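Local atomic coordinates of fatty acid-binding protein homolog (Ascaris suum, PDB entry 6I8X), a protein that binds fatty acids inside a beta-barrel and may sequester potentially toxic fatty acids and their peroxidation products or take part in maintaining the eggshell's impermeable lipid layer. Residues A45-K50 / R144-Q149; F51-S56 / D60-E65; E83-D86 / T92-K95; T121-R126 / V132-W137. All coordinates share one frame; numbering follows the deposited sequence.

Interaction 1. Residues A45-K50 / R144-Q149; sequences AGVTKK and RYYKKQ. With VCA (vaccenic acid), chain C; TAM (tris(hydroxyethyl)aminomethane), chain K; EDO (1,2-ethanediol), chain G.
K49 lays its aliphatic chain over one face of the Y146 ring, and here the contact is tightest. Its CD stands 4.1 Å from the Y146 ring centroid in a CH-pi contact, while CE of K49 comes within 3.3 Å of Y146 OH. A bend at the last torsion (chi4 -81°) then turns NZ to donate to O2 of vaccenic acid, 3.1 Å away; N66 and Y124 bond the same amine. Lysine suits the place because its greasy stem can pack on the ring while its charge meets the carboxyl group. V47 arrives at the ring edge, in plane, with CG1 3.7 Å from CE2 of Y146. Strands 47-53 and 140-148 are not neighbours in the fatty acid-binding protein barrel: strand 15-23 runs between them, so side chains directed into the lipid cavity make the contact. Y146 OH lies 2.7 Å from O1 of the ligand. Toward R144 the contact slackens. Salt-bridged to D22, this arginine only grazes V47, and it reaches A45 through a water that accepts from R144 NH2 at 2.8 Å and donates to A45 O. At the opposite end, K148 NZ and, weakly, the Q149 carboxylate hold a tris(hydroxyethyl)aminomethane molecule.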
# COMPACT_ATOMS: atom_id res chain seq x y z
N ALA A 45 -6.50 -9.64 10.66
CA ALA A 45 -7.48 -9.45 9.59
C ALA A 45 -6.93 -9.89 8.22
O ALA A 45 -5.75 -9.66 7.92
CB ALA A 45 -7.89 -8.01 9.51
N GLY A 46 -7.82 -10.48 7.42
CA GLY A 46 -7.55 -10.91 6.06
C GLY A 46 -7.40 -9.69 5.18
O GLY A 46 -8.16 -8.72 5.33
N VAL A 47 -6.37 -9.69 4.31
CA VAL A 47 -6.09 -8.58 3.38
C VAL A 47 -5.82 -9.13 1.97
O VAL A 47 -5.07 -10.10 1.78
CB VAL A 47 -4.94 -7.62 3.86
CG1 VAL A 47 -4.69 -6.48 2.87
CG2 VAL A 47 -5.18 -7.07 5.27
N THR A 48 -6.47 -8.52 0.99
CA THR A 48 -6.29 -8.80 -0.41
C THR A 48 -5.99 -7.46 -1.09
O THR A 48 -6.79 -6.53 -0.99
CB THR A 48 -7.52 -9.49 -1.03
OG1 THR A 48 -7.64 -10.81 -0.49
CG2 THR A 48 -7.40 -9.59 -2.54
N LYS A 49 -4.85 -7.39 -1.76
CA LYS A 49 -4.44 -6.18 -2.48
C LYS A 49 -4.62 -6.41 -3.96
O LYS A 49 -4.36 -7.49 -4.45
CB LYS A 49 -2.98 -5.80 -2.15
CG LYS A 49 -2.85 -5.18 -0.77
CD LYS A 49 -1.42 -4.73 -0.49
CE LYS A 49 -1.25 -4.25 0.93
NZ LYS A 49 -1.71 -2.87 1.12
N LYS A 50 -5.12 -5.41 -4.66
CA LYS A 50 -5.34 -5.50 -6.11
C LYS A 50 -4.76 -4.29 -6.74
O LYS A 50 -5.01 -3.19 -6.29
CB LYS A 50 -6.82 -5.64 -6.47
CG LYS A 50 -7.45 -6.93 -6.04
CD LYS A 50 -8.91 -7.05 -6.56
CE LYS A 50 -9.50 -8.39 -6.25
NZ LYS A 50 -10.97 -8.41 -6.49
N ARG A 144 5.37 -7.88 5.43
CA ARG A 144 4.07 -8.57 5.28
C ARG A 144 4.15 -9.20 3.91
O ARG A 144 4.50 -8.52 2.94
CB ARG A 144 2.90 -7.56 5.36
CG ARG A 144 2.83 -6.70 6.63
CD ARG A 144 1.80 -7.24 7.62
NE ARG A 144 0.48 -6.72 7.34
CZ ARG A 144 -0.66 -7.22 7.81
NH1 ARG A 144 -0.65 -8.27 8.61
NH2 ARG A 144 -1.81 -6.65 7.49
N TYR A 145 3.84 -10.51 3.84
CA TYR A 145 3.94 -11.36 2.65
C TYR A 145 2.57 -11.66 2.03
O TYR A 145 1.74 -12.28 2.67
CB TYR A 145 4.75 -12.66 2.98
CG TYR A 145 6.15 -12.34 3.49
CD1 TYR A 145 6.37 -12.03 4.83
CD2 TYR A 145 7.23 -12.27 2.61
CE1 TYR A 145 7.63 -11.66 5.28
CE2 TYR A 145 8.50 -11.93 3.07
CZ TYR A 145 8.70 -11.62 4.40
OH TYR A 145 9.95 -11.29 4.86
N TYR A 146 2.38 -11.22 0.77
CA TYR A 146 1.14 -11.37 -0.02
C TYR A 146 1.42 -12.26 -1.21
O TYR A 146 2.26 -11.94 -2.07
CB TYR A 146 0.64 -10.00 -0.54
CG TYR A 146 0.25 -9.02 0.54
CD1 TYR A 146 1.22 -8.31 1.24
CD2 TYR A 146 -1.09 -8.75 0.81
CE1 TYR A 146 0.87 -7.40 2.24
CE2 TYR A 146 -1.46 -7.82 1.78
CZ TYR A 146 -0.47 -7.16 2.51
OH TYR A 146 -0.81 -6.26 3.48
N LYS A 147 0.75 -13.39 -1.23
CA LYS A 147 0.90 -14.42 -2.25
C LYS A 147 0.13 -14.00 -3.48
O LYS A 147 -1.05 -13.67 -3.38
CB LYS A 147 0.39 -15.76 -1.68
CG LYS A 147 0.50 -16.97 -2.60
CD LYS A 147 1.82 -17.70 -2.46
CE LYS A 147 1.82 -19.06 -3.12
NZ LYS A 147 2.02 -18.95 -4.59
N LYS A 148 0.82 -13.95 -4.64
CA LYS A 148 0.22 -13.65 -5.93
C LYS A 148 -0.82 -14.76 -6.24
O LYS A 148 -0.54 -15.96 -6.11
CB LYS A 148 1.33 -13.56 -7.01
CG LYS A 148 0.89 -13.47 -8.47
CD LYS A 148 0.10 -12.24 -8.75
CE LYS A 148 0.65 -11.50 -9.94
NZ LYS A 148 0.03 -11.93 -11.22
N GLN A 149 -2.05 -14.31 -6.62
CA GLN A 149 -3.19 -15.18 -6.94
C GLN A 149 -3.46 -15.21 -8.45
O GLN A 149 -4.23 -16.09 -8.88
CB GLN A 149 -4.46 -14.69 -6.20
CG GLN A 149 -4.28 -14.37 -4.70
CD GLN A 149 -4.17 -15.63 -3.91
OE1 GLN A 149 -3.08 -16.16 -3.65
NE2 GLN A 149 -5.31 -16.17 -3.54
OXT GLN A 149 -2.99 -14.31 -9.20
O2 VCA C . -2.17 -2.11 4.09
C1 VCA C . -2.44 -3.15 4.85
O1 VCA C . -2.34 -4.29 4.46
C2 VCA C . -2.87 -2.80 6.24
C3 VCA C . -3.96 -3.70 6.83
C4 VCA C . -4.61 -3.09 8.06
C5 VCA C . -5.60 -3.98 8.78
C6 VCA C . -7.02 -3.85 8.27
C7 VCA C . -7.95 -4.89 8.86
C8 VCA C . -8.51 -4.61 10.25
C9 VCA C . -9.73 -3.71 10.26
C10 VCA C . -10.18 -3.35 11.68
C11 VCA C . -10.84 -2.01 11.78
C12 VCA C . -10.25 -0.84 11.65
C13 VCA C . -8.79 -0.61 11.37
C14 VCA C . -8.35 0.84 11.52
C15 VCA C . -6.85 1.06 11.40
C16 VCA C . -6.23 0.61 10.08
C17 VCA C . -4.74 0.92 9.98
C18 VCA C . -4.20 0.79 8.58
C TAM K . -2.59 -9.80 -14.58
C1 TAM K . -3.71 -8.76 -14.15
C2 TAM K . -2.11 -10.53 -13.24
C3 TAM K . -2.95 -10.88 -15.70
C4 TAM K . -3.67 -7.41 -14.83
C5 TAM K . -3.22 -11.30 -12.55
C6 TAM K . -4.23 -10.64 -16.46
N TAM K . -1.55 -8.90 -15.12
O4 TAM K . -4.71 -6.59 -14.35
O5 TAM K . -2.93 -11.65 -11.16
O6 TAM K . -4.38 -11.61 -17.47
C1 EDO G . -10.83 -11.72 -1.85
O1 EDO G . -10.94 -11.19 -0.54
C2 EDO G . -10.34 -13.19 -1.88
O2 EDO G . -8.98 -13.27 -2.34
O HOH W 1 -3.93 -7.92 8.76

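Interaction 2. Residues F51-S56 / D60-E65; sequences FRNAAS and DRYDME
D63 and R52 face each other as a hydrogen-bonded antiparallel pair, D63 N donating to R52 O at 2.9 Å and R52 N to D63 O at 3.0 Å. From its backbone, the D63 side chain begins with CB, which lies over one face of the R52 guanidinium and 3.8 Å from R52 CG. Next comes CG of D63, close to the CA of A54. OD1 takes a water proton and is also bonded by D77 N of the adjacent strand 72-78. OD2 is gripped twice: A55 N donates to it at 2.9 Å on the syn side, 33° out of the carboxylate plane, and R52 NE forms a salt bridge with it at 3.1 Å. Short, with two carboxylate oxygens, aspartate reaches the turn of this beta hairpin while staying beside its arginine. The R52 guanidinium stands 79° from the D63 carboxylate, and its NH1 weakly bridges E65 OE1; H74 of strand 72-78 bonds E65 OE2. On the other face, toward the barrel interior, M64 CE touches F51 CZ at 3.5 Å, its sulfur standing farther off above the ring in a Met-aromatic contact. With two N-H donors and an arginine charge round D63, its carboxylate is probably kept ionised.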
# COMPACT_ATOMS: atom_id res chain seq x y z
N PHE A 51 -3.93 -4.50 -7.75
CA PHE A 51 -3.32 -3.44 -8.57
C PHE A 51 -3.66 -3.77 -10.01
O PHE A 51 -3.47 -4.90 -10.46
CB PHE A 51 -1.79 -3.44 -8.40
CG PHE A 51 -1.27 -2.96 -7.07
CD1 PHE A 51 -1.11 -3.84 -6.00
CD2 PHE A 51 -0.88 -1.63 -6.89
CE1 PHE A 51 -0.58 -3.41 -4.78
CE2 PHE A 51 -0.37 -1.19 -5.66
CZ PHE A 51 -0.20 -2.09 -4.62
N ARG A 52 -4.22 -2.80 -10.73
CA ARG A 52 -4.53 -2.98 -12.14
C ARG A 52 -4.33 -1.68 -12.93
O ARG A 52 -4.28 -0.61 -12.33
CB ARG A 52 -5.95 -3.53 -12.32
CG ARG A 52 -7.07 -2.57 -11.93
CD ARG A 52 -8.42 -3.10 -12.35
NE ARG A 52 -9.50 -2.20 -11.96
CZ ARG A 52 -10.18 -2.28 -10.81
NH1 ARG A 52 -9.87 -3.22 -9.91
NH2 ARG A 52 -11.15 -1.42 -10.55
N ASN A 53 -4.30 -1.79 -14.28
CA ASN A 53 -4.30 -0.65 -15.20
C ASN A 53 -5.69 -0.05 -14.99
O ASN A 53 -6.63 -0.80 -14.77
CB ASN A 53 -4.16 -1.12 -16.66
CG ASN A 53 -2.81 -1.69 -16.99
OD1 ASN A 53 -1.84 -0.97 -17.10
ND2 ASN A 53 -2.71 -3.00 -17.13
N ALA A 54 -5.81 1.29 -14.97
CA ALA A 54 -7.09 1.95 -14.72
C ALA A 54 -8.23 1.45 -15.61
O ALA A 54 -8.10 1.43 -16.83
CB ALA A 54 -6.95 3.46 -14.86
N ALA A 55 -9.37 1.06 -14.98
CA ALA A 55 -10.57 0.58 -15.68
C ALA A 55 -11.09 1.60 -16.70
O ALA A 55 -11.76 1.23 -17.66
CB ALA A 55 -11.65 0.24 -14.67
N SER A 56 -10.75 2.89 -16.51
CA SER A 56 -11.12 4.00 -17.40
C SER A 56 -10.35 3.97 -18.75
O SER A 56 -10.72 4.68 -19.69
CB SER A 56 -10.88 5.33 -16.69
OG SER A 56 -9.49 5.53 -16.58
N ASP A 60 -0.92 4.68 -18.33
CA ASP A 60 -0.07 5.00 -17.16
C ASP A 60 -0.89 5.50 -15.94
O ASP A 60 -0.35 6.15 -15.04
CB ASP A 60 1.10 5.94 -17.51
CG ASP A 60 2.27 5.23 -18.18
OD1 ASP A 60 2.26 3.98 -18.23
OD2 ASP A 60 3.22 5.93 -18.62
N ARG A 61 -2.18 5.17 -15.93
CA ARG A 61 -3.08 5.39 -14.80
C ARG A 61 -3.49 4.03 -14.25
O ARG A 61 -3.64 3.06 -15.02
CB ARG A 61 -4.25 6.32 -15.11
CG ARG A 61 -3.73 7.72 -15.33
CD ARG A 61 -4.60 8.78 -14.75
NE ARG A 61 -3.96 10.08 -14.91
CZ ARG A 61 -3.59 10.87 -13.91
NH1 ARG A 61 -3.84 10.53 -12.66
NH2 ARG A 61 -3.02 12.04 -14.17
N TYR A 62 -3.60 3.95 -12.91
CA TYR A 62 -3.86 2.70 -12.22
C TYR A 62 -4.97 2.77 -11.20
O TYR A 62 -5.36 3.84 -10.75
CB TYR A 62 -2.57 2.24 -11.51
CG TYR A 62 -1.43 2.10 -12.49
CD1 TYR A 62 -1.26 0.93 -13.22
CD2 TYR A 62 -0.59 3.18 -12.78
CE1 TYR A 62 -0.29 0.83 -14.21
CE2 TYR A 62 0.37 3.10 -13.78
CZ TYR A 62 0.51 1.92 -14.50
OH TYR A 62 1.47 1.79 -15.46
N ASP A 63 -5.44 1.59 -10.81
CA ASP A 63 -6.40 1.40 -9.73
C ASP A 63 -5.77 0.46 -8.71
O ASP A 63 -5.06 -0.47 -9.08
CB ASP A 63 -7.72 0.78 -10.23
CG ASP A 63 -8.44 1.55 -11.30
OD1 ASP A 63 -8.29 2.80 -11.34
OD2 ASP A 63 -9.16 0.91 -12.10
N MET A 64 -6.03 0.72 -7.46
CA MET A 64 -5.59 -0.18 -6.40
C MET A 64 -6.69 -0.28 -5.34
O MET A 64 -7.38 0.69 -5.03
CB MET A 64 -4.17 0.11 -5.85
CG MET A 64 -4.12 0.89 -4.55
SD MET A 64 -4.27 -0.06 -2.99
CE MET A 64 -2.63 -0.53 -2.71
N GLU A 65 -6.85 -1.48 -4.83
CA GLU A 65 -7.83 -1.78 -3.79
C GLU A 65 -7.15 -2.48 -2.65
O GLU A 65 -6.28 -3.32 -2.86
CB GLU A 65 -8.94 -2.71 -4.35
CG GLU A 65 -9.73 -2.10 -5.50
CD GLU A 65 -10.89 -2.93 -6.01
OE1 GLU A 65 -10.64 -3.98 -6.65
OE2 GLU A 65 -12.05 -2.50 -5.82
O HOH W 2 -2.16 1.93 -17.36
O HOH W 3 -10.11 3.75 -13.36

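Interaction 3. Residues E83-D86 / T92-K95; sequences EFQD and TQHK
The Q85 and Q93 amides meet at their edges, their planes 60° apart. Q85 NE2 donates to Q93 OE1 over 3.1 Å, almost straight at 176°; the acceptor lies in the plane of the Q85 amide, and the donor sits on a lone pair of Q93 OE1. The other flat groups belong to the opposite face of this beta hairpin, which ends the run of strands in the barrel: the F84 ring meets W78 nearly parallel, and the H94 ring meets H110 with the planes at about a right angle, H94 ND1 being hydrogen-bonded to H110 ND1. Strand 84-87 is an outermost strand, and D86 OD2 bonds H75 of strand 72-78, spanning the gap between the fourth and fifth strands that fatty acid-binding proteins commonly have. D86 and H94 form a hydrogen-bonded pair, joined by D86 N to H94 O and by H94 N to D86 O at 2.9 Å.

Long polar chains suit the outer face, where they can lie along each other yet remain hydrated. E83, extended with CG anti to the backbone N (chi1 -171°), crosses K95 so that its OE1 touches K95 CD at 3.4 Å; the charges themselves stay apart, E83 OE1 to K95 NZ being 4.3 Å. K95 bends at chi4, bringing NZ to 3.5 Å from Q85 OE1. A water links the strand ends, accepting from Q93 NE2 at 3.2 Å and donating to D86 OD1 at 3.3 Å.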
# COMPACT_ATOMS: atom_id res chain seq x y z
N GLU A 83 0.25 12.96 -6.40
CA GLU A 83 -0.49 12.97 -5.14
C GLU A 83 -2.00 13.14 -5.38
O GLU A 83 -2.40 13.94 -6.22
CB GLU A 83 0.04 14.10 -4.23
CG GLU A 83 -0.51 14.07 -2.82
CD GLU A 83 -0.02 15.18 -1.90
OE1 GLU A 83 -0.51 16.32 -2.03
OE2 GLU A 83 0.83 14.89 -1.03
N PHE A 84 -2.81 12.39 -4.62
CA PHE A 84 -4.27 12.46 -4.63
C PHE A 84 -4.77 12.39 -3.18
O PHE A 84 -4.02 11.99 -2.28
CB PHE A 84 -4.88 11.30 -5.46
CG PHE A 84 -4.61 9.88 -5.00
CD1 PHE A 84 -3.48 9.20 -5.43
CD2 PHE A 84 -5.52 9.20 -4.20
CE1 PHE A 84 -3.24 7.88 -5.04
CE2 PHE A 84 -5.30 7.88 -3.82
CZ PHE A 84 -4.16 7.22 -4.25
N GLN A 85 -6.01 12.79 -2.95
CA GLN A 85 -6.63 12.72 -1.64
C GLN A 85 -7.76 11.69 -1.68
O GLN A 85 -8.55 11.69 -2.62
CB GLN A 85 -7.15 14.09 -1.18
CG GLN A 85 -7.52 14.07 0.31
CD GLN A 85 -8.06 15.37 0.82
OE1 GLN A 85 -7.38 16.41 0.80
NE2 GLN A 85 -9.25 15.32 1.38
N ASP A 86 -7.81 10.79 -0.67
CA ASP A 86 -8.84 9.76 -0.57
C ASP A 86 -8.96 9.20 0.85
O ASP A 86 -8.12 9.46 1.71
CB ASP A 86 -8.58 8.61 -1.56
CG ASP A 86 -9.82 7.88 -2.02
OD1 ASP A 86 -10.93 8.27 -1.59
OD2 ASP A 86 -9.69 6.92 -2.79
N THR A 92 -10.34 7.78 7.52
CA THR A 92 -10.04 9.20 7.46
C THR A 92 -9.46 9.54 6.08
O THR A 92 -9.06 8.64 5.33
CB THR A 92 -9.09 9.62 8.62
OG1 THR A 92 -7.78 9.09 8.37
CG2 THR A 92 -9.59 9.19 10.01
N GLN A 93 -9.39 10.83 5.75
CA GLN A 93 -8.82 11.34 4.51
C GLN A 93 -7.31 11.43 4.63
O GLN A 93 -6.80 11.92 5.64
CB GLN A 93 -9.40 12.73 4.20
CG GLN A 93 -10.89 12.72 3.89
CD GLN A 93 -11.17 12.11 2.55
OE1 GLN A 93 -10.78 12.64 1.51
NE2 GLN A 93 -11.84 10.97 2.56
N HIS A 94 -6.60 10.96 3.62
CA HIS A 94 -5.14 10.98 3.56
C HIS A 94 -4.74 11.51 2.21
O HIS A 94 -5.48 11.32 1.24
CB HIS A 94 -4.54 9.54 3.66
CG HIS A 94 -4.53 8.89 5.01
ND1 HIS A 94 -3.77 7.76 5.26
CD2 HIS A 94 -5.22 9.20 6.14
CE1 HIS A 94 -4.01 7.43 6.52
NE2 HIS A 94 -4.86 8.27 7.10
N LYS A 95 -3.55 12.10 2.12
CA LYS A 95 -2.92 12.47 0.88
C LYS A 95 -2.01 11.27 0.55
O LYS A 95 -1.20 10.85 1.39
CB LYS A 95 -2.15 13.80 1.02
CG LYS A 95 -3.09 15.01 0.99
CD LYS A 95 -2.34 16.33 0.85
CE LYS A 95 -3.26 17.53 0.85
NZ LYS A 95 -4.21 17.53 -0.30
O HOH W 4 1.36 12.09 -0.13
O HOH W 5 -13.30 10.06 -0.16

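Interaction 4. Residues T121-R126 / V132-W137; sequences TYEYRR and VMKMSW. With EDO (1,2-ethanediol), chain H.
E123 O is gripped from two positions on the facing strand: K134 N donates to it at 2.7 Å, and the CA-H of M133 approaches it with CA 3.3 Å away. A second short bond, V132 N to R125 O at 2.7 Å, fastens the same strands nearer their turn. Between these hydrogen-bonded pairs sit Y124 and M133, whose side chains lie side by side. M133 leaves its strand with CG trans to N (chi1 -171°) and stays extended along the ring: CG stands off-centre, 4.1 Å from the Y124 centroid, and the sulfur makes an oblique Met-aromatic contact. Its CE ends 3.3 Å from Y124 OH and 3.6 Å from Y122 CB. This is the hairpin of strands 119-127 and 130-137 in the lipid-binding barrel, and M133 touches the bound vaccenic acid; a long, flexible, apolar chain suits such a cavity wall. The Y124 hydroxyl, set among these apolar atoms, is bonded to E108 of strand 105-112. Packing is close again at M135, whose CG meets the edge of the Y122 ring at CD1, 3.2 Å away, before its chain bends to bring SD obliquely beside that ring. Y28 of helix 25-31 touches both side chains. E123, R125, V132 and K134 take the other face. There E123 binds a 1,2-ethanediol molecule weakly, while K134 NZ turns to S143 of the next strand.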
# COMPACT_ATOMS: atom_id res chain seq x y z
N THR A 121 5.79 6.20 4.68
CA THR A 121 6.02 5.51 3.41
C THR A 121 6.06 3.98 3.59
O THR A 121 6.77 3.47 4.46
CB THR A 121 7.27 6.06 2.72
OG1 THR A 121 7.14 7.48 2.58
CG2 THR A 121 7.51 5.43 1.33
N TYR A 122 5.31 3.26 2.72
CA TYR A 122 5.31 1.78 2.65
C TYR A 122 6.02 1.38 1.36
O TYR A 122 5.84 2.02 0.33
CB TYR A 122 3.89 1.18 2.66
CG TYR A 122 3.01 1.72 3.76
CD1 TYR A 122 3.34 1.52 5.10
CD2 TYR A 122 1.88 2.48 3.47
CE1 TYR A 122 2.53 2.02 6.13
CE2 TYR A 122 1.09 3.01 4.49
CZ TYR A 122 1.41 2.77 5.81
OH TYR A 122 0.61 3.26 6.82
N GLU A 123 6.81 0.32 1.42
CA GLU A 123 7.59 -0.17 0.30
C GLU A 123 7.12 -1.57 -0.13
O GLU A 123 6.89 -2.42 0.71
CB GLU A 123 9.05 -0.19 0.74
CG GLU A 123 10.05 -0.75 -0.26
CD GLU A 123 11.45 -0.91 0.31
OE1 GLU A 123 11.86 -0.09 1.16
OE2 GLU A 123 12.14 -1.87 -0.10
N TYR A 124 6.95 -1.78 -1.45
CA TYR A 124 6.55 -3.07 -2.00
C TYR A 124 7.61 -3.60 -2.90
O TYR A 124 8.15 -2.88 -3.74
CB TYR A 124 5.24 -3.01 -2.76
CG TYR A 124 4.04 -2.56 -1.98
CD1 TYR A 124 3.17 -3.48 -1.39
CD2 TYR A 124 3.67 -1.21 -1.96
CE1 TYR A 124 1.99 -3.07 -0.79
CE2 TYR A 124 2.49 -0.79 -1.34
CZ TYR A 124 1.65 -1.73 -0.75
OH TYR A 124 0.48 -1.34 -0.16
N ARG A 125 7.90 -4.91 -2.76
CA ARG A 125 8.89 -5.59 -3.57
C ARG A 125 8.36 -6.95 -3.94
O ARG A 125 7.62 -7.54 -3.18
CB ARG A 125 10.21 -5.73 -2.81
CG ARG A 125 10.95 -4.41 -2.56
CD ARG A 125 12.31 -4.61 -1.92
NE ARG A 125 13.26 -5.22 -2.85
CZ ARG A 125 14.05 -4.54 -3.67
NH1 ARG A 125 14.03 -3.21 -3.67
NH2 ARG A 125 14.87 -5.19 -4.49
N ARG A 126 8.71 -7.42 -5.12
CA ARG A 126 8.34 -8.76 -5.53
C ARG A 126 9.46 -9.69 -5.19
O ARG A 126 10.62 -9.35 -5.41
CB ARG A 126 8.00 -8.84 -7.03
CG ARG A 126 6.57 -8.47 -7.34
CD ARG A 126 5.51 -9.43 -6.79
NE ARG A 126 5.63 -10.82 -7.27
CZ ARG A 126 5.06 -11.31 -8.37
NH1 ARG A 126 4.36 -10.52 -9.17
NH2 ARG A 126 5.20 -12.58 -8.69
N VAL A 132 6.09 -8.37 -1.14
CA VAL A 132 6.54 -8.10 0.22
C VAL A 132 6.31 -6.60 0.49
O VAL A 132 6.83 -5.76 -0.23
CB VAL A 132 8.04 -8.48 0.40
CG1 VAL A 132 8.48 -8.32 1.86
CG2 VAL A 132 8.33 -9.90 -0.10
N MET A 133 5.53 -6.30 1.53
CA MET A 133 5.27 -4.95 1.96
C MET A 133 6.11 -4.69 3.19
O MET A 133 5.95 -5.38 4.18
CB MET A 133 3.80 -4.73 2.26
CG MET A 133 3.47 -3.27 2.51
SD MET A 133 1.81 -3.18 3.16
CE MET A 133 1.46 -1.50 2.94
N LYS A 134 6.98 -3.67 3.15
CA LYS A 134 7.87 -3.29 4.24
C LYS A 134 7.50 -1.93 4.81
O LYS A 134 7.19 -0.98 4.08
CB LYS A 134 9.35 -3.29 3.79
CG LYS A 134 9.88 -4.66 3.41
CD LYS A 134 11.36 -4.62 3.03
CE LYS A 134 11.89 -5.94 2.49
NZ LYS A 134 12.00 -7.00 3.54
N MET A 135 7.55 -1.84 6.15
CA MET A 135 7.23 -0.63 6.90
C MET A 135 8.20 -0.50 8.06
O MET A 135 8.68 -1.51 8.57
CB MET A 135 5.80 -0.70 7.46
CG MET A 135 4.78 -1.05 6.44
SD MET A 135 3.79 -2.44 6.92
CE MET A 135 2.44 -1.59 7.78
N SER A 136 8.43 0.74 8.49
CA SER A 136 9.33 1.09 9.58
C SER A 136 8.80 2.29 10.35
O SER A 136 8.41 3.29 9.74
CB SER A 136 10.72 1.40 9.03
OG SER A 136 11.69 1.22 10.04
N TRP A 137 8.80 2.19 11.70
CA TRP A 137 8.39 3.30 12.58
C TRP A 137 9.23 3.32 13.83
O TRP A 137 9.32 2.30 14.51
CB TRP A 137 6.90 3.22 12.92
CG TRP A 137 6.33 4.51 13.43
CD1 TRP A 137 6.04 4.82 14.73
CD2 TRP A 137 5.99 5.67 12.66
NE1 TRP A 137 5.51 6.08 14.81
CE2 TRP A 137 5.45 6.62 13.55
CE3 TRP A 137 6.03 5.98 11.28
CZ2 TRP A 137 4.98 7.88 13.12
CZ3 TRP A 137 5.55 7.21 10.85
CH2 TRP A 137 5.04 8.15 11.76
C1 EDO H . 10.19 1.63 5.29
O1 EDO H . 9.72 1.93 3.98
C2 EDO H . 10.79 0.20 5.33
O2 EDO H . 11.70 0.03 4.26

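From the N terminus, strand 15-23 and two helices precede residues 45-50, which open interaction 1; its partner, 144-149, comes only at the C terminus, so its loop encloses the other three. Inside it, interactions 2, 3 and 4 close short hairpins in series, and none cross. Interaction 2 continues directly along strand 47-53 from interaction 1, where K50 O probably bonds E65 N. Interaction 3 lies at the far end of the strand order, with no touch to the rest. Interaction 4 reaches interaction 1 twice: R144 O with M133 N joins adjacent strands 140-148 and 130-137, whereas K49 NZ with Y124 OH links side chains of strands 47-53 and 119-127, which are not adjacent in the sheet.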